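Side-chain contact in 4-alpha-glucanotransferase (Aquifex aeolicus, PDB 1TZ7), which is an amylomaltase, also called disproportionating enzyme or D-enzyme, a member of the 4-alpha-glucanotransferase family built round a parallel beta/alpha barrel: residues A[94-98]-A[99-103]. Residues are numbered along the deposited sequence; the frame is centred on the assembly and turned at random.
Sequences EELLE and EDLIK
Ile102 folds back over the last turn of the short helix 94-98 and lays its long branch against Leu96, with CG1 3.7 Å from Leu96 CB. With chi1 at 54°, CG1 sits between the backbone N and the carbonyl carbon, and from there it also meets the backbone at the Leu96-Leu97 junction, 3.5 Å from Leu97 N. Leu97 flanks the same branch more loosely through its CB. Its chi1 of -171° turns CG to the carbonyl side, and the CD2 methyl comes within 3.2 Å of Ile102 O, a short contact; chi2 is not staggered, which makes the placing of CD2 less certain. Leu101 meets the CD2 methyl at the end of Leu96, whereas Ile102 meets its CB: the two leucine side chains cross at about a right angle, and CD1 of Leu101 lies 4.0 Å from CD2 of Leu96. Both touch Ala131 of helix 117-133, while Leu97 and Ile102 share Leu107 of the following loop.

The backbone turn that brings these groups together is a Schellman motif. Asp100, with positive phi (56°), is its C-prime residue. Leu101 N donates to Leu96 O at 3.0 Å, and Asp100 N makes a weak bond to Leu97 O. Leu96 O takes a second, weak bond from Ile102 N, so one carbonyl receives two successive amides. Glu99, the first residue to leave helical geometry, still gives its N to Glu95 O at 3.1 Å, as in a helix.

Glu95 OE1 and Glu99 OE2 stand 4.5 Å apart, a mildly unfavourable pairing that is probably eased because the Glu95 carboxylate is hydrogen-bonded to Gln208 and has Lys211 at longer range. The chemistry is thus divided: main-chain amides close the helix C-terminus, and aliphatic branches fasten the departing chain to the helix it has just left.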
loop_
_atom_site.group_PDB
_atom_site.type_symbol
_atom_site.label_atom_id
_atom_site.label_comp_id
_atom_site.label_asym_id
_atom_site.label_seq_id
_atom_site.Cartn_x
_atom_site.Cartn_y
_atom_site.Cartn_z
ATOM N N GLU A 94 7.921 16.300 -14.966
ATOM C CA GLU A 94 9.146 16.933 -15.461
ATOM C C GLU A 94 9.924 16.008 -16.412
ATOM O O GLU A 94 10.725 16.478 -17.217
ATOM C CB GLU A 94 10.043 17.368 -14.294
ATOM C CG GLU A 94 9.691 18.742 -13.734
ATOM C CD GLU A 94 10.525 19.118 -12.521
ATOM O OE1 GLU A 94 10.159 20.094 -11.829
ATOM O OE2 GLU A 94 11.542 18.445 -12.262
ATOM N N GLU A 95 9.682 14.699 -16.316
ATOM C CA GLU A 95 10.243 13.748 -17.284
ATOM C C GLU A 95 9.590 13.915 -18.648
ATOM O O GLU A 95 10.237 13.740 -19.680
ATOM C CB GLU A 95 10.074 12.301 -16.800
ATOM C CG GLU A 95 11.113 11.342 -17.387
ATOM C CD GLU A 95 10.654 9.887 -17.409
ATOM O OE1 GLU A 95 11.480 9.014 -17.743
ATOM O OE2 GLU A 95 9.475 9.618 -17.096
ATOM N N LEU A 96 8.303 14.254 -18.649
ATOM C CA LEU A 96 7.589 14.543 -19.893
ATOM C C LEU A 96 8.164 15.794 -20.574
ATOM O O LEU A 96 8.187 15.883 -21.797
ATOM C CB LEU A 96 6.088 14.736 -19.624
ATOM C CG LEU A 96 5.364 13.571 -18.926
ATOM C CD1 LEU A 96 3.970 13.996 -18.495
ATOM C CD2 LEU A 96 5.294 12.356 -19.834
ATOM N N LEU A 97 8.625 16.750 -19.768
ATOM C CA LEU A 97 9.272 17.964 -20.288
ATOM C C LEU A 97 10.648 17.636 -20.875
ATOM O O LEU A 97 11.051 18.208 -21.885
ATOM C CB LEU A 97 9.410 19.015 -19.167
ATOM C CG LEU A 97 9.870 20.446 -19.540
ATOM C CD1 LEU A 97 11.389 20.580 -19.456
ATOM C CD2 LEU A 97 9.366 20.873 -20.913
ATOM N N GLU A 98 11.357 16.711 -20.234
ATOM C CA GLU A 98 12.706 16.334 -20.665
ATOM C C GLU A 98 12.672 15.557 -21.983
ATOM O O GLU A 98 13.614 15.613 -22.767
ATOM C CB GLU A 98 13.397 15.490 -19.583
ATOM C CG GLU A 98 14.781 15.989 -19.191
ATOM C CD GLU A 98 14.876 16.338 -17.719
ATOM O OE1 GLU A 98 14.783 17.537 -17.383
ATOM O OE2 GLU A 98 15.044 15.411 -16.896
ATOM N N GLU A 99 11.575 14.836 -22.216
ATOM C CA GLU A 99 11.440 13.989 -23.403
ATOM C C GLU A 99 10.704 14.731 -24.533
ATOM O O GLU A 99 10.277 14.118 -25.513
ATOM C CB GLU A 99 10.690 12.693 -23.046
ATOM C CG GLU A 99 11.360 11.422 -23.555
ATOM C CD GLU A 99 12.641 11.094 -22.807
ATOM O OE1 GLU A 99 13.669 10.842 -23.468
ATOM O OE2 GLU A 99 12.620 11.089 -21.561
ATOM N N ASP A 100 10.564 16.053 -24.382
ATOM C CA ASP A 100 9.930 16.905 -25.403
ATOM C C ASP A 100 8.510 16.434 -25.747
ATOM O O ASP A 100 8.099 16.463 -26.905
ATOM C CB ASP A 100 10.797 16.963 -26.673
ATOM C CG ASP A 100 11.832 18.065 -26.619
ATOM O OD1 ASP A 100 12.062 18.716 -27.659
ATOM O OD2 ASP A 100 12.464 18.353 -25.583
ATOM N N LEU A 101 7.770 16.004 -24.728
ATOM C CA LEU A 101 6.372 15.615 -24.897
ATOM C C LEU A 101 5.426 16.720 -24.416
ATOM O O LEU A 101 4.260 16.758 -24.804
ATOM C CB LEU A 101 6.087 14.319 -24.140
ATOM C CG LEU A 101 6.970 13.126 -24.518
ATOM C CD1 LEU A 101 6.747 11.972 -23.555
ATOM C CD2 LEU A 101 6.707 12.688 -25.954
ATOM N N ILE A 102 5.937 17.610 -23.566
ATOM C CA ILE A 102 5.210 18.824 -23.187
ATOM C C ILE A 102 6.137 20.036 -23.195
ATOM O O ILE A 102 7.359 19.895 -23.158
ATOM C CB ILE A 102 4.565 18.660 -21.781
ATOM C CG1 ILE A 102 5.621 18.253 -20.750
ATOM C CG2 ILE A 102 3.442 17.634 -21.826
ATOM C CD1 ILE A 102 5.219 18.551 -19.319
ATOM N N LYS A 103 5.542 21.226 -23.245
ATOM C CA LYS A 103 6.305 22.476 -23.184
ATOM C C LYS A 103 6.510 22.906 -21.733
ATOM O O LYS A 103 5.860 22.388 -20.827
ATOM C CB LYS A 103 5.578 23.581 -23.959
ATOM C CG LYS A 103 5.482 23.323 -25.459
ATOM C CD LYS A 103 4.839 24.499 -26.194
ATOM C CE LYS A 103 5.582 24.826 -27.481
ATOM N NZ LYS A 103 4.928 25.928 -28.243
#